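Local atomic coordinates of RagA protein (Porphyromonas gingivalis, PDB entry 6SLN), a protein that probably imports nutrients, most likely peptides, across the outer membrane as a TonB-dependent receptor with a plugged beta-barrel. Residues A[859-873]-A[920-934]. Numbering follows the deposited sequence.
Sequences LDADFAYIVGKWMIN and LLENASFLRLKNLKL
F863 lays one ring face under L929. The methyl CD1 of L929 sits over the ring centre, 3.6 Å from the centroid, as a CH-pi contact. With chi1 at 179° L929 CG lies opposite its backbone N, and chi2 of 48° turns CD1 over the ring. L927 CD1 borders the same ring obliquely, 3.8 Å from F863 CD2. A861 is small and leaves a hollow on this face; L932 CD1 fills it, 3.6 Å from A861 CB, with L929 CD1 beside it. The other face carries D862, A864, I866, F926, R928 and N931. I866 and F926 lie side by side there, with I866 CB off-centre over the ring. K930 CG touches A864 CB, and its NZ reaches Q123 in the plug region. R928 leads away to D971 and E973.

At D862 the register slips by one residue. D862 O receives a sound bond from N931 N (3.1 Å), in the carbonyl plane and on a lone pair, and a weak one from K930 N, a classic beta bulge. Beyond F926 the strands part at G868. N923 OD1 then takes S925 N in an Asx turn, at 3.0 Å. The W870 ring lies across N923, whose CB is 3.6 Å from CZ3; the ring and amide planes are 48° apart. A924 CB touches both M871 CB and K869 CG. At the far end N873 ND2 binds E922 OE2 (3.0 Å) from above the carboxylate plane. R876 and K968 pair with the same carboxylate.

Strands 859-867 and 926-934 form part of the beta-barrel wall of a TonB-dependent receptor; the twisted 870-873/921-923 pairing continues it past the break.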
loop_
_atom_site.group_PDB
_atom_site.type_symbol
_atom_site.label_atom_id
_atom_site.label_comp_id
_atom_site.label_asym_id
_atom_site.label_seq_id
_atom_site.Cartn_x
_atom_site.Cartn_y
_atom_site.Cartn_z
ATOM N N LEU A 859 15.074 -26.584 43.033
ATOM C CA LEU A 859 16.055 -25.768 42.337
ATOM C C LEU A 859 16.490 -26.531 41.099
ATOM O O LEU A 859 16.962 -27.668 41.208
ATOM C CB LEU A 859 17.254 -25.445 43.230
ATOM C CG LEU A 859 18.265 -24.501 42.591
ATOM C CD1 LEU A 859 18.423 -23.224 43.399
ATOM C CD2 LEU A 859 19.562 -25.226 42.491
ATOM N N ASP A 860 16.316 -25.919 39.929
ATOM C CA ASP A 860 16.667 -26.539 38.658
ATOM C C ASP A 860 17.634 -25.651 37.894
ATOM O O ASP A 860 17.383 -24.454 37.713
ATOM C CB ASP A 860 15.423 -26.827 37.817
ATOM C CG ASP A 860 14.756 -28.119 38.217
ATOM O OD1 ASP A 860 14.956 -29.137 37.520
ATOM O OD2 ASP A 860 14.063 -28.124 39.255
ATOM N N ALA A 861 18.740 -26.242 37.459
ATOM C CA ALA A 861 19.757 -25.560 36.676
ATOM C C ALA A 861 19.860 -26.253 35.330
ATOM O O ALA A 861 19.975 -27.482 35.263
ATOM C CB ALA A 861 21.112 -25.565 37.388
ATOM N N ASP A 862 19.792 -25.475 34.263
ATOM C CA ASP A 862 19.966 -25.979 32.909
ATOM C C ASP A 862 21.226 -25.332 32.343
ATOM O O ASP A 862 21.281 -24.109 32.171
ATOM C CB ASP A 862 18.729 -25.687 32.060
ATOM C CG ASP A 862 17.564 -26.605 32.394
ATOM O OD1 ASP A 862 16.863 -26.338 33.389
ATOM O OD2 ASP A 862 17.347 -27.595 31.668
ATOM N N PHE A 863 22.243 -26.150 32.091
ATOM C CA PHE A 863 23.471 -25.713 31.447
ATOM C C PHE A 863 23.534 -26.207 30.009
ATOM O O PHE A 863 22.918 -27.208 29.635
ATOM C CB PHE A 863 24.710 -26.237 32.158
ATOM C CG PHE A 863 24.887 -25.739 33.536
ATOM C CD1 PHE A 863 24.168 -26.287 34.577
ATOM C CD2 PHE A 863 25.831 -24.772 33.805
ATOM C CE1 PHE A 863 24.365 -25.858 35.851
ATOM C CE2 PHE A 863 26.029 -24.332 35.074
ATOM C CZ PHE A 863 25.292 -24.873 36.103
ATOM N N ALA A 864 24.361 -25.514 29.233
ATOM C CA ALA A 864 24.580 -25.794 27.825
ATOM C C ALA A 864 25.959 -25.267 27.453
ATOM O O ALA A 864 26.435 -24.279 28.024
ATOM C CB ALA A 864 23.495 -25.140 26.959
ATOM N N TYR A 865 26.602 -25.922 26.491
ATOM C CA TYR A 865 27.911 -25.443 26.073
ATOM C C TYR A 865 28.131 -25.645 24.577
ATOM O O TYR A 865 27.493 -26.479 23.919
ATOM C CB TYR A 865 29.035 -26.110 26.872
ATOM C CG TYR A 865 28.983 -27.613 26.901
ATOM C CD1 TYR A 865 28.244 -28.280 27.865
ATOM C CD2 TYR A 865 29.699 -28.366 25.985
ATOM C CE1 TYR A 865 28.203 -29.658 27.904
ATOM C CE2 TYR A 865 29.667 -29.749 26.014
ATOM C CZ TYR A 865 28.921 -30.386 26.976
ATOM O OH TYR A 865 28.881 -31.752 26.993
ATOM N N ILE A 866 29.047 -24.837 24.052
ATOM C CA ILE A 866 29.457 -24.845 22.659
ATOM C C ILE A 866 30.979 -24.772 22.675
ATOM O O ILE A 866 31.547 -23.718 22.970
ATOM C CB ILE A 866 28.847 -23.676 21.872
ATOM C CG1 ILE A 866 27.326 -23.792 21.846
ATOM C CG2 ILE A 866 29.397 -23.606 20.462
ATOM C CD1 ILE A 866 26.811 -24.886 20.943
ATOM N N VAL A 867 31.635 -25.891 22.380
ATOM C CA VAL A 867 33.088 -26.021 22.451
ATOM C C VAL A 867 33.648 -26.155 21.042
ATOM O O VAL A 867 33.074 -26.852 20.200
ATOM C CB VAL A 867 33.496 -27.232 23.312
ATOM C CG1 VAL A 867 35.010 -27.355 23.379
ATOM C CG2 VAL A 867 32.892 -27.116 24.705
ATOM N N GLY A 868 34.776 -25.503 20.788
ATOM C CA GLY A 868 35.319 -25.487 19.451
ATOM C C GLY A 868 34.873 -24.323 18.597
ATOM O O GLY A 868 35.233 -24.279 17.411
ATOM N N LYS A 869 34.123 -23.374 19.166
ATOM C CA LYS A 869 33.740 -22.158 18.460
ATOM C C LYS A 869 34.898 -21.165 18.457
ATOM O O LYS A 869 35.505 -20.887 19.499
ATOM C CB LYS A 869 32.489 -21.544 19.101
ATOM C CG LYS A 869 31.946 -20.280 18.433
ATOM C CD LYS A 869 30.410 -20.267 18.486
ATOM C CE LYS A 869 29.819 -18.868 18.493
ATOM N NZ LYS A 869 30.225 -17.985 17.353
ATOM N N TRP A 870 35.229 -20.671 17.272
ATOM C CA TRP A 870 36.106 -19.534 17.080
ATOM C C TRP A 870 35.317 -18.451 16.362
ATOM O O TRP A 870 34.237 -18.693 15.808
ATOM C CB TRP A 870 37.366 -19.921 16.291
ATOM C CG TRP A 870 38.019 -21.153 16.863
ATOM C CD1 TRP A 870 37.673 -22.456 16.616
ATOM C CD2 TRP A 870 39.091 -21.199 17.824
ATOM N NE1 TRP A 870 38.481 -23.305 17.351
ATOM C CE2 TRP A 870 39.355 -22.557 18.095
ATOM C CE3 TRP A 870 39.859 -20.228 18.462
ATOM C CZ2 TRP A 870 40.350 -22.959 18.975
ATOM C CZ3 TRP A 870 40.856 -20.637 19.352
ATOM C CH2 TRP A 870 41.084 -21.983 19.600
ATOM N N MET A 871 35.854 -17.240 16.399
ATOM C CA MET A 871 35.142 -16.083 15.888
ATOM C C MET A 871 36.152 -14.969 15.713
ATOM O O MET A 871 37.022 -14.775 16.564
ATOM C CB MET A 871 34.022 -15.650 16.840
ATOM C CG MET A 871 32.900 -14.869 16.157
ATOM S SD MET A 871 31.343 -14.854 17.085
ATOM C CE MET A 871 31.923 -14.424 18.740
ATOM N N ILE A 872 36.065 -14.271 14.593
ATOM C CA ILE A 872 36.894 -13.091 14.400
ATOM C C ILE A 872 36.208 -11.937 15.116
ATOM O O ILE A 872 35.038 -11.644 14.857
ATOM C CB ILE A 872 37.097 -12.788 12.909
ATOM C CG1 ILE A 872 37.742 -13.986 12.231
ATOM C CG2 ILE A 872 37.913 -11.512 12.704
ATOM C CD1 ILE A 872 37.575 -13.989 10.763
ATOM N N ASN A 873 36.926 -11.306 16.044
ATOM C CA ASN A 873 36.401 -10.177 16.793
ATOM C C ASN A 873 36.667 -8.917 15.993
ATOM O O ASN A 873 37.643 -8.203 16.212
ATOM C CB ASN A 873 37.021 -10.096 18.176
ATOM C CG ASN A 873 36.273 -9.137 19.074
ATOM O OD1 ASN A 873 35.597 -8.232 18.583
ATOM N ND2 ASN A 873 36.365 -9.342 20.393
ATOM N N LEU A 920 42.756 -11.449 16.717
ATOM C CA LEU A 920 41.357 -11.256 16.319
ATOM C C LEU A 920 40.624 -12.582 16.165
ATOM O O LEU A 920 39.400 -12.607 16.300
ATOM C CB LEU A 920 41.175 -10.447 15.023
ATOM C CG LEU A 920 41.811 -9.061 14.927
ATOM C CD1 LEU A 920 41.230 -8.282 13.767
ATOM C CD2 LEU A 920 41.639 -8.298 16.225
ATOM N N LEU A 921 41.309 -13.688 15.879
ATOM C CA LEU A 921 40.605 -14.977 15.858
ATOM C C LEU A 921 40.567 -15.516 17.281
ATOM O O LEU A 921 41.550 -16.064 17.770
ATOM C CB LEU A 921 41.261 -15.975 14.911
ATOM C CG LEU A 921 40.465 -17.283 14.730
ATOM C CD1 LEU A 921 39.019 -17.030 14.216
ATOM C CD2 LEU A 921 41.224 -18.303 13.845
ATOM N N GLU A 922 39.431 -15.381 17.953
ATOM C CA GLU A 922 39.349 -15.731 19.361
ATOM C C GLU A 922 38.572 -17.022 19.575
ATOM O O GLU A 922 37.638 -17.336 18.836
ATOM C CB GLU A 922 38.688 -14.614 20.166
ATOM C CG GLU A 922 39.460 -13.318 20.175
ATOM C CD GLU A 922 38.786 -12.281 21.042
ATOM O OE1 GLU A 922 38.278 -12.677 22.114
ATOM O OE2 GLU A 922 38.742 -11.090 20.651
ATOM N N ASN A 923 38.964 -17.749 20.619
ATOM C CA ASN A 923 38.201 -18.882 21.128
ATOM C C ASN A 923 36.854 -18.447 21.696
ATOM O O ASN A 923 36.757 -18.069 22.874
ATOM C CB ASN A 923 39.005 -19.601 22.204
ATOM C CG ASN A 923 38.420 -20.937 22.560
ATOM O OD1 ASN A 923 37.199 -21.081 22.701
ATOM N ND2 ASN A 923 39.281 -21.936 22.691
ATOM N N ALA A 924 35.807 -18.505 20.872
ATOM C CA ALA A 924 34.474 -18.097 21.291
ATOM C C ALA A 924 33.656 -19.254 21.872
ATOM O O ALA A 924 32.419 -19.192 21.875
ATOM C CB ALA A 924 33.730 -17.439 20.126
ATOM N N SER A 925 34.315 -20.296 22.374
ATOM C CA SER A 925 33.598 -21.357 23.072
ATOM C C SER A 925 33.056 -20.840 24.402
ATOM O O SER A 925 33.554 -19.856 24.965
ATOM C CB SER A 925 34.508 -22.563 23.316
ATOM O OG SER A 925 35.385 -22.757 22.231
ATOM N N PHE A 926 32.023 -21.511 24.912
ATOM C CA PHE A 926 31.401 -20.987 26.119
ATOM C C PHE A 926 30.517 -22.030 26.780
ATOM O O PHE A 926 29.958 -22.906 26.124
ATOM C CB PHE A 926 30.575 -19.728 25.830
ATOM C CG PHE A 926 29.384 -19.964 24.930
ATOM C CD1 PHE A 926 28.131 -20.253 25.464
ATOM C CD2 PHE A 926 29.511 -19.873 23.549
ATOM C CE1 PHE A 926 27.027 -20.452 24.627
ATOM C CE2 PHE A 926 28.408 -20.060 22.721
ATOM C CZ PHE A 926 27.168 -20.347 23.267
ATOM N N LEU A 927 30.404 -21.910 28.095
ATOM C CA LEU A 927 29.416 -22.613 28.895
ATOM C C LEU A 927 28.453 -21.573 29.450
ATOM O O LEU A 927 28.883 -20.543 29.978
ATOM C CB LEU A 927 30.096 -23.383 30.018
ATOM C CG LEU A 927 29.332 -23.745 31.283
ATOM C CD1 LEU A 927 28.407 -24.900 31.004
ATOM C CD2 LEU A 927 30.310 -24.101 32.408
ATOM N N ARG A 928 27.160 -21.812 29.296
ATOM C CA ARG A 928 26.159 -20.865 29.758
ATOM C C ARG A 928 25.207 -21.564 30.711
ATOM O O ARG A 928 24.609 -22.589 30.363
ATOM C CB ARG A 928 25.396 -20.256 28.587
ATOM C CG ARG A 928 24.874 -18.862 28.877
ATOM C CD ARG A 928 24.788 -18.078 27.579
ATOM N NE ARG A 928 25.796 -17.037 27.501
ATOM C CZ ARG A 928 26.066 -16.324 26.413
ATOM N NH1 ARG A 928 25.401 -16.543 25.288
ATOM N NH2 ARG A 928 27.010 -15.382 26.461
ATOM N N LEU A 929 25.088 -21.028 31.916
ATOM C CA LEU A 929 23.988 -21.397 32.796
ATOM C C LEU A 929 22.743 -20.796 32.176
ATOM O O LEU A 929 22.479 -19.606 32.326
ATOM C CB LEU A 929 24.226 -20.880 34.210
ATOM C CG LEU A 929 23.127 -21.171 35.224
ATOM C CD1 LEU A 929 22.713 -22.630 35.164
ATOM C CD2 LEU A 929 23.575 -20.791 36.631
ATOM N N LYS A 930 21.999 -21.603 31.418
ATOM C CA LYS A 930 20.870 -21.067 30.663
ATOM C C LYS A 930 19.678 -20.783 31.559
ATOM O O LYS A 930 19.004 -19.764 31.397
ATOM C CB LYS A 930 20.472 -22.030 29.553
ATOM C CG LYS A 930 21.391 -21.995 28.375
ATOM C CD LYS A 930 20.610 -21.773 27.104
ATOM C CE LYS A 930 20.415 -20.287 26.811
ATOM N NZ LYS A 930 21.633 -19.682 26.214
ATOM N N ASN A 931 19.423 -21.647 32.526
ATOM C CA ASN A 931 18.232 -21.522 33.341
ATOM C C ASN A 931 18.573 -21.928 34.763
ATOM O O ASN A 931 19.190 -22.974 34.983
ATOM C CB ASN A 931 17.108 -22.400 32.770
ATOM C CG ASN A 931 15.839 -22.338 33.585
ATOM O OD1 ASN A 931 15.009 -21.460 33.383
ATOM N ND2 ASN A 931 15.672 -23.288 34.501
ATOM N N LEU A 932 18.205 -21.084 35.715
ATOM C CA LEU A 932 18.248 -21.422 37.129
ATOM C C LEU A 932 16.913 -21.003 37.719
ATOM O O LEU A 932 16.442 -19.885 37.470
ATOM C CB LEU A 932 19.421 -20.736 37.836
ATOM C CG LEU A 932 19.742 -21.175 39.268
ATOM C CD1 LEU A 932 20.253 -22.607 39.338
ATOM C CD2 LEU A 932 20.750 -20.212 39.861
ATOM N N LYS A 933 16.273 -21.907 38.451
ATOM C CA LYS A 933 14.935 -21.619 38.948
ATOM C C LYS A 933 14.753 -22.234 40.324
ATOM O O LYS A 933 14.906 -23.446 40.498
ATOM C CB LYS A 933 13.859 -22.125 37.981
ATOM C CG LYS A 933 12.433 -21.904 38.465
ATOM C CD LYS A 933 11.427 -22.659 37.613
ATOM C CE LYS A 933 10.851 -21.783 36.520
ATOM N NZ LYS A 933 9.483 -22.220 36.084
ATOM N N LEU A 934 14.450 -21.387 41.295
ATOM C CA LEU A 934 13.970 -21.820 42.593
ATOM C C LEU A 934 12.448 -21.745 42.565
ATOM O O LEU A 934 11.882 -20.678 42.305
ATOM C CB LEU A 934 14.541 -20.940 43.701
ATOM C CG LEU A 934 14.053 -21.346 45.083
ATOM C CD1 LEU A 934 14.743 -22.635 45.496
ATOM C CD2 LEU A 934 14.309 -20.246 46.082
#